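Local structure of B-N-acetylhexosaminidase (Streptomyces plicatus, 5FCZ) at residues 397-402 with 444-449; 349-354 with 365-370; 196-201 with 254-259. The protein probably removes terminal beta-linked N-acetylhexosamine residues from glycans and other conjugates, as a family 20 glycoside hydrolase. One frame throughout, in Å; residues are numbered along the deposited sequence.

Contact 1: 397-402 with 444-449; sequences RTYLDM and EAPLWT. With TNX (1,5-anhydro-2-deoxy-2-(ethanethioylamino)-D-arabino-hex-1-enitol), chain B.
Tyr399, Leu400 and Asp401 pack against Pro446, Leu447 and Trp448 in a buried contact between a loop and a barrel strand. The loop follows strand 389-392. It runs alongside the end of strand 440-447 in nearly the same direction, 12° apart. Leu400 N gives its hydrogen to Pro446 O at 2.8 Å. Thr398 OG1 donates to Glu444 O at 2.9 Å, in the carbonyl plane. Leu400 CD1 meets Ala445 CB, and Leu400 CB meets Leu447 CD1. Helices 173-184 and 465-474 supply Tyr179, Leu466 and Val469 to this apolar side.

The other side faces the ligand. Tyr399 CE1 lies against Pro446 CG at 3.5 Å. Trp448 NE1 sits over one face of the Tyr399 ring, whose plane is turned 49° from that of the indole. Asp401 and Trp448 run side by side, with OD1 near CD1 at the indole edge. Asp401 CG lies between its backbone N and carbonyl carbon (chi1 62°), which swings the carboxylate alongside the indole with OD2 toward the sugar. OD2 accepts a hydrogen bond from TNX O6 at 2.7 Å. One face of Trp448 lies under the sugar, with TNX O4 2.9 Å above the plane and toward the rim. One bond thus ties O6 to Asp401, while the sugar lies against the Trp448 face. Arg168, Trp414, Asp319 and Glu450 hydrogen-bond the rest of TNX. An aromatic platform beneath a sugar, set at the C-terminal end of a TIM-barrel strand, is typical of a glycoside hydrolase active site.

Contact 2: 349-354 with 365-370; sequences GWHQLA and QYWGLD. With TNX (1,5-anhydro-2-deoxy-2-(ethanethioylamino)-D-arabino-hex-1-enitol), chain B.
Trp350 CG stands beside its backbone N (chi1 -61°), while Trp367 CG lies between its backbone N and carbonyl carbon (chi1 59°), and these torsions bring the two indoles together at about a right angle. The edge of Trp350 points toward the face of Trp367 in an offset edge-to-face pair. The planes are 76° apart, and Trp350 CE3 is 3.7 Å from Trp367 CD1.

TNX C8, the methyl of the thioacetyl group, lies in the angle between them. It is 3.5 Å above the centre of the Trp350 ring and also sits over a face of Trp367. TNX S7 is 3.5 Å from Trp367 CE3. On the opposite face of Trp350 lies the extended side chain of Gln365, with its amide tilted from the indole. This amide is held by His315 at OE1 and by Glu444 and Ser393 at NE2. Trp350 NE1 donates to Glu250.

Strands 346-350 and 363-366 are parallel neighbours in the TIM barrel, and the aromatic cluster sits at their C-terminal ends. Gln365 N donates to Gly349 O at 2.8 Å; the return bond from His351 N to Gln365 O is weak. Such a hydrophobic pocket fits the 2-acetamido group that family 20 enzymes recognise.

Behind Trp367, His351 CE1 covers the face turned from the ligand. Tyr366 CD1 lies over a face of the His351 ring, and His351 NE2 is hydrogen-bonded to Glu376. The bent chain of Gln352 brings OE1 to the edge of Trp367, where Trp367 NE1 donates to a lone pair of Gln352 OE1 at 2.9 Å. The acceptor lies close to the ring plane and fixes the indole at its edge.

Contact 3: 196-201 with 254-259; sequences SDDQGW and PGHTNA. With TNX (1,5-anhydro-2-deoxy-2-(ethanethioylamino)-D-arabino-hex-1-enitol), chain B.
The backbones come closest at Asp198 and Asn258, with CA atoms 4.2 Å apart, where the loop after strand 190-194 meets the start of helix 258-263. Asp197 and His256 run side by side. His256 ND1 donates to Asp197 OD1 at 2.7 Å, close to the ring plane. The carboxylate is turned 65° from the imidazole and is met on its syn side. Asp198 N reaches the same oxygen of Asp197, OD1, at 2.6 Å, from the anti side. Two hydrogens thus grip OD1; Arg168 adds a salt bridge to it, and His194 holds OD2. This His-carboxylate hydrogen bond fixes how the His256 ring is turned, and Glu320 holds the ring at NE2.

Both segments follow TIM-barrel strands, 190-194 and 246-250, on the side where the ligand binds. His256 CE1 comes within 3.1 Å of TNX O3. Asp197 is therefore a second-shell residue for this edge of the sugar site.

Asp198 serves the helix start. Its CG stands beside its own backbone N (chi1 -65°), which brings OD1 to Asn258 N. That bond is 3.1 Å from Asn258 N to Asp198 OD1, on the anti side. Ser285 OG also hydrogen-bonds this oxygen. Thr257 occupies the N-cap position but makes no capping bond with its side chain; its OG1 donates to Pro254 O instead. Ala259 CB packs against Gly200 C at 3.5 Å and against Trp201 CB. Ala259 N makes a weak hydrogen bond to Asp197 O. One water joins Ser196 OG to His256 O. Another donates to Asp198 O and accepts from Asn258 ND2.

From the N terminus, contact 3 comes first. It closes the loop from 196-201 to 254-259, which takes in helix 230-242 and strand 246-250. Contact 2 follows, joining the neighbouring strands 346-350 and 363-366 across a short connection. Contact 1 closes last, bringing the loop after strand 389-392 back to strand 440-447. The three lie in series and neither nest nor cross. Contacts 1 and 2 touch through packing of Trp448 on Trp350 and of Tyr399 against Trp367. Contact 3 stands apart, its centre about 19 Å from the centre of each of the others. All three reach TNX in one barrel.

Contact 1: 397-402 with 444-449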
loop_
_atom_site.group_PDB
_atom_site.type_symbol
_atom_site.label_atom_id
_atom_site.label_comp_id
_atom_site.label_asym_id
_atom_site.label_seq_id
_atom_site.Cartn_x
_atom_site.Cartn_y
_atom_site.Cartn_z
ATOM N N ARG A 397 8.339 -9.175 9.310
ATOM C CA ARG A 397 7.842 -7.916 9.860
ATOM C C ARG A 397 6.539 -7.443 9.235
ATOM O O ARG A 397 5.585 -7.142 9.959
ATOM C CB ARG A 397 8.885 -6.827 9.687
ATOM C CG ARG A 397 10.172 -7.162 10.364
ATOM C CD ARG A 397 10.041 -7.030 11.873
ATOM N NE ARG A 397 11.291 -7.380 12.539
ATOM C CZ ARG A 397 11.570 -7.123 13.809
ATOM N NH1 ARG A 397 10.719 -6.487 14.591
ATOM N NH2 ARG A 397 12.728 -7.497 14.296
ATOM N N THR A 398 6.480 -7.345 7.905
ATOM C CA THR A 398 5.380 -6.642 7.271
ATOM C C THR A 398 4.586 -7.483 6.283
ATOM O O THR A 398 3.749 -6.936 5.568
ATOM C CB THR A 398 5.906 -5.392 6.566
ATOM O OG1 THR A 398 6.767 -5.801 5.505
ATOM C CG2 THR A 398 6.680 -4.471 7.555
ATOM N N TYR A 399 4.800 -8.788 6.227
ATOM C CA TYR A 399 4.024 -9.640 5.336
ATOM C C TYR A 399 2.693 -9.895 6.013
ATOM O O TYR A 399 2.636 -10.642 6.982
ATOM C CB TYR A 399 4.761 -10.946 5.043
ATOM C CG TYR A 399 5.680 -10.864 3.831
ATOM C CD1 TYR A 399 6.305 -9.679 3.512
ATOM C CD2 TYR A 399 5.902 -11.970 3.007
ATOM C CE1 TYR A 399 7.125 -9.580 2.402
ATOM C CE2 TYR A 399 6.687 -11.893 1.928
ATOM C CZ TYR A 399 7.297 -10.673 1.601
ATOM O OH TYR A 399 8.097 -10.515 0.484
ATOM N N LEU A 400 1.619 -9.250 5.533
ATOM C CA LEU A 400 0.309 -9.395 6.172
ATOM C C LEU A 400 -0.303 -10.771 5.952
ATOM O O LEU A 400 -1.242 -11.128 6.665
ATOM C CB LEU A 400 -0.641 -8.306 5.672
ATOM C CG LEU A 400 -0.035 -6.908 5.827
ATOM C CD1 LEU A 400 -0.834 -5.874 5.064
ATOM C CD2 LEU A 400 0.088 -6.541 7.296
ATOM N N ASP A 401 0.234 -11.573 5.039
ATOM C CA ASP A 401 -0.239 -12.942 4.914
ATOM C C ASP A 401 0.350 -13.879 5.957
ATOM O O ASP A 401 -0.078 -15.031 6.011
ATOM C CB ASP A 401 0.073 -13.504 3.519
ATOM C CG ASP A 401 1.569 -13.554 3.230
ATOM O OD1 ASP A 401 2.275 -12.590 3.625
ATOM O OD2 ASP A 401 2.039 -14.550 2.630
ATOM N N MET A 402 1.319 -13.437 6.766
ATOM C CA MET A 402 1.959 -14.298 7.763
ATOM C C MET A 402 1.091 -14.430 9.021
ATOM O O MET A 402 0.609 -13.428 9.567
ATOM C CB MET A 402 3.337 -13.742 8.140
ATOM C CG MET A 402 4.357 -14.826 8.386
ATOM S SD MET A 402 4.720 -15.805 6.889
ATOM C CE MET A 402 5.267 -14.586 5.673
ATOM N N GLU A 444 7.150 -1.251 2.791
ATOM C CA GLU A 444 5.959 -1.783 2.145
ATOM C C GLU A 444 5.397 -2.900 3.008
ATOM O O GLU A 444 6.162 -3.635 3.629
ATOM C CB GLU A 444 6.261 -2.317 0.734
ATOM C CG GLU A 444 5.028 -2.895 0.019
ATOM C CD GLU A 444 5.218 -3.067 -1.495
ATOM O OE1 GLU A 444 5.450 -2.061 -2.210
ATOM O OE2 GLU A 444 5.161 -4.227 -1.985
ATOM N N ALA A 445 4.068 -3.012 3.051
ATOM C CA ALA A 445 3.345 -4.124 3.672
ATOM C C ALA A 445 2.680 -4.944 2.579
ATOM O O ALA A 445 1.647 -4.523 2.035
ATOM C CB ALA A 445 2.281 -3.610 4.650
ATOM N N PRO A 446 3.215 -6.093 2.208
ATOM C CA PRO A 446 2.571 -6.900 1.170
ATOM C C PRO A 446 1.568 -7.875 1.748
ATOM O O PRO A 446 1.737 -8.415 2.844
ATOM C CB PRO A 446 3.741 -7.668 0.530
ATOM C CG PRO A 446 4.993 -7.101 1.126
ATOM C CD PRO A 446 4.563 -6.602 2.499
ATOM N N LEU A 447 0.522 -8.111 0.969
ATOM C CA LEU A 447 -0.510 -9.064 1.345
ATOM C C LEU A 447 -0.647 -10.098 0.230
ATOM O O LEU A 447 -1.352 -9.855 -0.754
ATOM C CB LEU A 447 -1.812 -8.352 1.620
ATOM C CG LEU A 447 -3.008 -9.233 1.937
ATOM C CD1 LEU A 447 -2.636 -10.191 3.058
ATOM C CD2 LEU A 447 -4.177 -8.299 2.317
ATOM N N TRP A 448 0.013 -11.248 0.395
ATOM C CA TRP A 448 -0.056 -12.333 -0.584
ATOM C C TRP A 448 -1.327 -13.141 -0.371
ATOM O O TRP A 448 -1.843 -13.227 0.746
ATOM C CB TRP A 448 1.178 -13.237 -0.482
ATOM C CG TRP A 448 2.452 -12.488 -0.645
ATOM C CD1 TRP A 448 3.221 -11.986 0.346
ATOM C CD2 TRP A 448 3.083 -12.131 -1.869
ATOM N NE1 TRP A 448 4.302 -11.324 -0.174
ATOM C CE2 TRP A 448 4.247 -11.404 -1.540
ATOM C CE3 TRP A 448 2.776 -12.346 -3.227
ATOM C CZ2 TRP A 448 5.125 -10.902 -2.516
ATOM C CZ3 TRP A 448 3.643 -11.858 -4.190
ATOM C CH2 TRP A 448 4.812 -11.158 -3.831
ATOM N N THR A 449 -1.857 -13.721 -1.456
ATOM C CA THR A 449 -3.178 -14.334 -1.358
ATOM C C THR A 449 -3.216 -15.847 -1.682
ATOM O O THR A 449 -4.255 -16.361 -2.094
ATOM C CB THR A 449 -4.167 -13.534 -2.209
ATOM O OG1 THR A 449 -3.749 -13.467 -3.578
ATOM C CG2 THR A 449 -4.271 -12.129 -1.678
HETATM C C1 TNX B . 7.321 -15.771 -1.413
HETATM S S7 TNX B . 7.641 -13.023 -1.023
HETATM C C2 TNX B . 7.034 -15.135 -2.528
HETATM C C3 TNX B . 5.581 -15.069 -3.016
HETATM C C4 TNX B . 4.722 -15.721 -1.906
HETATM C C5 TNX B . 5.200 -15.239 -0.518
HETATM C C6 TNX B . 4.438 -15.990 0.564
HETATM C C7 TNX B . 8.226 -13.157 -2.579
HETATM C C8 TNX B . 8.882 -11.984 -3.276
HETATM N N2 TNX B . 8.028 -14.326 -3.177
HETATM O O3 TNX B . 5.460 -15.686 -4.263
HETATM O O4 TNX B . 3.394 -15.365 -2.119
HETATM O O5 TNX B . 6.601 -15.482 -0.291
HETATM O O6 TNX B . 4.464 -15.242 1.750
#

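Contact 2: 349-354 with 365-370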
loop_
_atom_site.group_PDB
_atom_site.type_symbol
_atom_site.label_atom_id
_atom_site.label_comp_id
_atom_site.label_asym_id
_atom_site.label_seq_id
_atom_site.Cartn_x
_atom_site.Cartn_y
_atom_site.Cartn_z
ATOM N N GLY A 349 12.609 -3.956 -8.443
ATOM C CA GLY A 349 12.669 -5.396 -8.387
ATOM C C GLY A 349 12.772 -5.842 -6.945
ATOM O O GLY A 349 13.183 -5.085 -6.073
ATOM N N TRP A 350 12.388 -7.085 -6.706
ATOM C CA TRP A 350 12.702 -7.700 -5.429
ATOM C C TRP A 350 14.227 -7.741 -5.278
ATOM O O TRP A 350 14.958 -7.592 -6.252
ATOM C CB TRP A 350 12.064 -9.092 -5.350
ATOM C CG TRP A 350 10.547 -9.083 -5.457
ATOM C CD1 TRP A 350 9.778 -9.484 -6.534
ATOM C CD2 TRP A 350 9.619 -8.667 -4.445
ATOM N NE1 TRP A 350 8.436 -9.335 -6.242
ATOM C CE2 TRP A 350 8.311 -8.830 -4.974
ATOM C CE3 TRP A 350 9.764 -8.174 -3.147
ATOM C CZ2 TRP A 350 7.163 -8.516 -4.237
ATOM C CZ3 TRP A 350 8.626 -7.857 -2.420
ATOM C CH2 TRP A 350 7.344 -8.024 -2.965
ATOM N N HIS A 351 14.718 -7.915 -4.044
ATOM C CA HIS A 351 16.141 -7.652 -3.787
ATOM C C HIS A 351 17.081 -8.709 -4.390
ATOM O O HIS A 351 18.308 -8.527 -4.357
ATOM C CB HIS A 351 16.409 -7.508 -2.275
ATOM C CG HIS A 351 16.381 -8.805 -1.539
ATOM N ND1 HIS A 351 15.232 -9.310 -0.981
ATOM C CD2 HIS A 351 17.352 -9.720 -1.303
ATOM C CE1 HIS A 351 15.494 -10.476 -0.428
ATOM N NE2 HIS A 351 16.771 -10.750 -0.620
ATOM N N GLN A 352 16.554 -9.800 -4.942
ATOM C CA GLN A 352 17.360 -10.640 -5.818
ATOM C C GLN A 352 17.978 -9.845 -6.952
ATOM O O GLN A 352 18.999 -10.247 -7.517
ATOM C CB GLN A 352 16.504 -11.768 -6.395
ATOM C CG GLN A 352 16.222 -12.850 -5.411
ATOM C CD GLN A 352 15.281 -12.460 -4.334
ATOM O OE1 GLN A 352 14.382 -11.663 -4.542
ATOM N NE2 GLN A 352 15.465 -13.037 -3.161
ATOM N N LEU A 353 17.356 -8.738 -7.339
ATOM C CA LEU A 353 17.964 -7.883 -8.358
ATOM C C LEU A 353 19.298 -7.301 -7.873
ATOM O O LEU A 353 20.178 -7.000 -8.687
ATOM C CB LEU A 353 16.987 -6.761 -8.756
ATOM C CG LEU A 353 17.411 -5.860 -9.937
ATOM C CD1 LEU A 353 17.516 -6.615 -11.261
ATOM C CD2 LEU A 353 16.464 -4.707 -10.083
ATOM N N ALA A 354 19.478 -7.137 -6.558
ATOM C CA ALA A 354 20.744 -6.585 -6.079
ATOM C C ALA A 354 21.937 -7.425 -6.516
ATOM O O ALA A 354 23.078 -6.945 -6.455
ATOM C CB ALA A 354 20.750 -6.489 -4.558
ATOM N N GLN A 365 13.366 -4.152 -3.427
ATOM C CA GLN A 365 12.467 -4.404 -2.325
ATOM C C GLN A 365 13.021 -5.592 -1.569
ATOM O O GLN A 365 13.067 -6.703 -2.101
ATOM C CB GLN A 365 11.065 -4.670 -2.847
ATOM C CG GLN A 365 10.126 -4.884 -1.740
ATOM C CD GLN A 365 8.701 -4.756 -2.174
ATOM O OE1 GLN A 365 8.411 -4.521 -3.367
ATOM N NE2 GLN A 365 7.787 -4.914 -1.211
ATOM N N TYR A 366 13.452 -5.360 -0.339
ATOM C CA TYR A 366 14.066 -6.392 0.465
ATOM C C TYR A 366 12.991 -7.158 1.217
ATOM O O TYR A 366 12.239 -6.565 1.990
ATOM C CB TYR A 366 15.052 -5.774 1.440
ATOM C CG TYR A 366 15.646 -6.777 2.409
ATOM C CD1 TYR A 366 16.733 -7.566 2.049
ATOM C CD2 TYR A 366 15.104 -6.943 3.681
ATOM C CE1 TYR A 366 17.275 -8.478 2.948
ATOM C CE2 TYR A 366 15.629 -7.849 4.573
ATOM C CZ TYR A 366 16.723 -8.603 4.212
ATOM O OH TYR A 366 17.251 -9.507 5.108
ATOM N N TRP A 367 12.935 -8.477 1.008
ATOM C CA TRP A 367 11.935 -9.315 1.652
ATOM C C TRP A 367 12.573 -10.418 2.479
ATOM O O TRP A 367 11.921 -11.419 2.786
ATOM C CB TRP A 367 10.968 -9.903 0.623
ATOM C CG TRP A 367 11.561 -10.742 -0.455
ATOM C CD1 TRP A 367 12.255 -10.306 -1.514
ATOM C CD2 TRP A 367 11.475 -12.176 -0.586
ATOM N NE1 TRP A 367 12.632 -11.373 -2.311
ATOM C CE2 TRP A 367 12.167 -12.531 -1.748
ATOM C CE3 TRP A 367 10.899 -13.184 0.184
ATOM C CZ2 TRP A 367 12.293 -13.840 -2.169
ATOM C CZ3 TRP A 367 11.028 -14.484 -0.232
ATOM C CH2 TRP A 367 11.715 -14.802 -1.404
ATOM N N GLY A 368 13.828 -10.237 2.865
ATOM C CA GLY A 368 14.475 -11.144 3.784
ATOM C C GLY A 368 13.922 -11.011 5.192
ATOM O O GLY A 368 12.999 -10.248 5.473
ATOM N N LEU A 369 14.503 -11.808 6.089
ATOM C CA LEU A 369 14.075 -11.933 7.469
ATOM C C LEU A 369 15.314 -11.975 8.353
ATOM O O LEU A 369 16.449 -11.873 7.869
ATOM C CB LEU A 369 13.277 -13.205 7.727
ATOM C CG LEU A 369 12.651 -14.133 6.714
ATOM C CD1 LEU A 369 13.587 -14.624 5.686
ATOM C CD2 LEU A 369 12.135 -15.327 7.524
ATOM N N ASP A 370 15.100 -12.176 9.658
ATOM C CA ASP A 370 16.229 -12.274 10.580
ATOM C C ASP A 370 17.114 -13.464 10.254
ATOM O O ASP A 370 18.339 -13.347 10.303
ATOM C CB ASP A 370 15.743 -12.372 12.018
ATOM C CG ASP A 370 15.244 -11.047 12.561
ATOM O OD1 ASP A 370 15.484 -9.983 11.932
ATOM O OD2 ASP A 370 14.638 -11.077 13.645
HETATM C C1 TNX B . 7.321 -15.771 -1.413
HETATM S S7 TNX B . 7.641 -13.023 -1.023
HETATM C C2 TNX B . 7.034 -15.135 -2.528
HETATM C C3 TNX B . 5.581 -15.069 -3.016
HETATM C C4 TNX B . 4.722 -15.721 -1.906
HETATM C C5 TNX B . 5.200 -15.239 -0.518
HETATM C C6 TNX B . 4.438 -15.990 0.564
HETATM C C7 TNX B . 8.226 -13.157 -2.579
HETATM C C8 TNX B . 8.882 -11.984 -3.276
HETATM N N2 TNX B . 8.028 -14.326 -3.177
HETATM O O3 TNX B . 5.460 -15.686 -4.263
HETATM O O4 TNX B . 3.394 -15.365 -2.119
HETATM O O5 TNX B . 6.601 -15.482 -0.291
HETATM O O6 TNX B . 4.464 -15.242 1.750
#

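Contact 3: 196-201 with 254-259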
loop_
_atom_site.group_PDB
_atom_site.type_symbol
_atom_site.label_atom_id
_atom_site.label_comp_id
_atom_site.label_asym_id
_atom_site.label_seq_id
_atom_site.Cartn_x
_atom_site.Cartn_y
_atom_site.Cartn_z
ATOM N N SER A 196 0.824 -10.601 -12.008
ATOM C CA SER A 196 1.040 -11.884 -12.656
ATOM C C SER A 196 1.819 -12.785 -11.727
ATOM O O SER A 196 2.620 -12.322 -10.922
ATOM C CB SER A 196 1.798 -11.726 -13.970
ATOM O OG SER A 196 3.054 -11.155 -13.728
ATOM N N ASP A 197 1.568 -14.080 -11.852
ATOM C CA ASP A 197 2.355 -15.067 -11.143
ATOM C C ASP A 197 2.112 -16.421 -11.805
ATOM O O ASP A 197 1.682 -16.484 -12.961
ATOM C CB ASP A 197 2.012 -15.060 -9.648
ATOM C CG ASP A 197 3.161 -15.504 -8.805
ATOM O OD1 ASP A 197 3.411 -16.732 -8.764
ATOM O OD2 ASP A 197 3.808 -14.630 -8.195
ATOM N N ASP A 198 2.381 -17.504 -11.071
ATOM C CA ASP A 198 2.237 -18.839 -11.657
ATOM C C ASP A 198 0.779 -19.225 -11.865
ATOM O O ASP A 198 0.469 -19.980 -12.799
ATOM C CB ASP A 198 2.929 -19.870 -10.774
ATOM C CG ASP A 198 4.406 -19.650 -10.728
ATOM O OD1 ASP A 198 5.033 -19.532 -11.796
ATOM O OD2 ASP A 198 4.932 -19.532 -9.626
ATOM N N GLN A 199 -0.121 -18.703 -11.026
ATOM C CA GLN A 199 -1.528 -19.073 -11.035
ATOM C C GLN A 199 -2.404 -18.089 -11.794
ATOM O O GLN A 199 -3.614 -18.311 -11.916
ATOM C CB GLN A 199 -2.038 -19.198 -9.605
ATOM C CG GLN A 199 -1.228 -20.171 -8.718
ATOM C CD GLN A 199 -0.072 -19.503 -7.992
ATOM O OE1 GLN A 199 0.360 -18.387 -8.332
ATOM N NE2 GLN A 199 0.434 -20.181 -6.974
ATOM N N GLY A 200 -1.837 -17.005 -12.301
ATOM C CA GLY A 200 -2.677 -16.026 -12.935
ATOM C C GLY A 200 -1.952 -14.893 -13.611
ATOM O O GLY A 200 -0.893 -14.435 -13.170
ATOM N N TRP A 201 -2.536 -14.462 -14.720
ATOM C CA TRP A 201 -2.128 -13.272 -15.461
ATOM C C TRP A 201 -3.353 -12.374 -15.507
ATOM O O TRP A 201 -4.390 -12.776 -16.045
ATOM C CB TRP A 201 -1.654 -13.625 -16.883
ATOM C CG TRP A 201 -1.154 -12.427 -17.586
ATOM C CD1 TRP A 201 -1.904 -11.444 -18.163
ATOM C CD2 TRP A 201 0.208 -12.041 -17.745
ATOM N NE1 TRP A 201 -1.094 -10.466 -18.658
ATOM C CE2 TRP A 201 0.210 -10.800 -18.421
ATOM C CE3 TRP A 201 1.429 -12.607 -17.361
ATOM C CZ2 TRP A 201 1.385 -10.121 -18.744
ATOM C CZ3 TRP A 201 2.595 -11.937 -17.674
ATOM C CH2 TRP A 201 2.562 -10.693 -18.372
ATOM N N PRO A 254 12.168 -13.231 -14.195
ATOM C CA PRO A 254 11.793 -14.247 -15.179
ATOM C C PRO A 254 11.131 -15.438 -14.527
ATOM O O PRO A 254 10.731 -16.356 -15.236
ATOM C CB PRO A 254 13.126 -14.634 -15.787
ATOM C CG PRO A 254 14.071 -14.590 -14.615
ATOM C CD PRO A 254 13.584 -13.388 -13.793
ATOM N N GLY A 255 11.042 -15.444 -13.193
ATOM C CA GLY A 255 10.325 -16.471 -12.471
ATOM C C GLY A 255 8.903 -16.033 -12.142
ATOM O O GLY A 255 8.483 -14.926 -12.468
ATOM N N HIS A 256 8.163 -16.928 -11.482
ATOM C CA HIS A 256 6.741 -16.708 -11.209
ATOM C C HIS A 256 5.981 -16.374 -12.508
ATOM O O HIS A 256 5.130 -15.483 -12.568
ATOM C CB HIS A 256 6.571 -15.609 -10.134
ATOM C CG HIS A 256 6.904 -16.077 -8.759
ATOM N ND1 HIS A 256 6.012 -16.773 -7.974
ATOM C CD2 HIS A 256 8.053 -15.996 -8.046
ATOM C CE1 HIS A 256 6.595 -17.081 -6.829
ATOM N NE2 HIS A 256 7.834 -16.624 -6.849
ATOM N N THR A 257 6.294 -17.100 -13.573
ATOM C CA THR A 257 5.841 -16.756 -14.915
ATOM C C THR A 257 4.977 -17.844 -15.543
ATOM O O THR A 257 4.711 -17.771 -16.740
ATOM C CB THR A 257 7.041 -16.480 -15.822
ATOM O OG1 THR A 257 8.062 -17.450 -15.551
ATOM C CG2 THR A 257 7.577 -15.086 -15.591
ATOM N N ASN A 258 4.492 -18.824 -14.772
ATOM C CA ASN A 258 3.771 -19.939 -15.390
ATOM C C ASN A 258 2.520 -19.506 -16.152
ATOM O O ASN A 258 2.216 -20.083 -17.197
ATOM C CB ASN A 258 3.364 -21.000 -14.372
ATOM C CG ASN A 258 2.874 -22.258 -15.057
ATOM O OD1 ASN A 258 3.668 -22.958 -15.662
ATOM N ND2 ASN A 258 1.560 -22.512 -15.028
ATOM N N ALA A 259 1.738 -18.559 -15.634
ATOM C CA ALA A 259 0.510 -18.220 -16.354
ATOM C C ALA A 259 0.829 -17.756 -17.768
ATOM O O ALA A 259 0.119 -18.091 -18.726
ATOM C CB ALA A 259 -0.288 -17.154 -15.623
HETATM C C1 TNX B . 7.321 -15.771 -1.413
HETATM S S7 TNX B . 7.641 -13.023 -1.023
HETATM C C2 TNX B . 7.034 -15.135 -2.528
HETATM C C3 TNX B . 5.581 -15.069 -3.016
HETATM C C4 TNX B . 4.722 -15.721 -1.906
HETATM C C5 TNX B . 5.200 -15.239 -0.518
HETATM C C6 TNX B . 4.438 -15.990 0.564
HETATM C C7 TNX B . 8.226 -13.157 -2.579
HETATM C C8 TNX B . 8.882 -11.984 -3.276
HETATM N N2 TNX B . 8.028 -14.326 -3.177
HETATM O O3 TNX B . 5.460 -15.686 -4.263
HETATM O O4 TNX B . 3.394 -15.365 -2.119
HETATM O O5 TNX B . 6.601 -15.482 -0.291
HETATM O O6 TNX B . 4.464 -15.242 1.750
HETATM O O HOH W 1 4.609 -13.140 -14.057
HETATM O O HOH W 2 3.913 -19.200 -7.249
HETATM O O HOH W 3 -1.065 -20.813 -14.659
#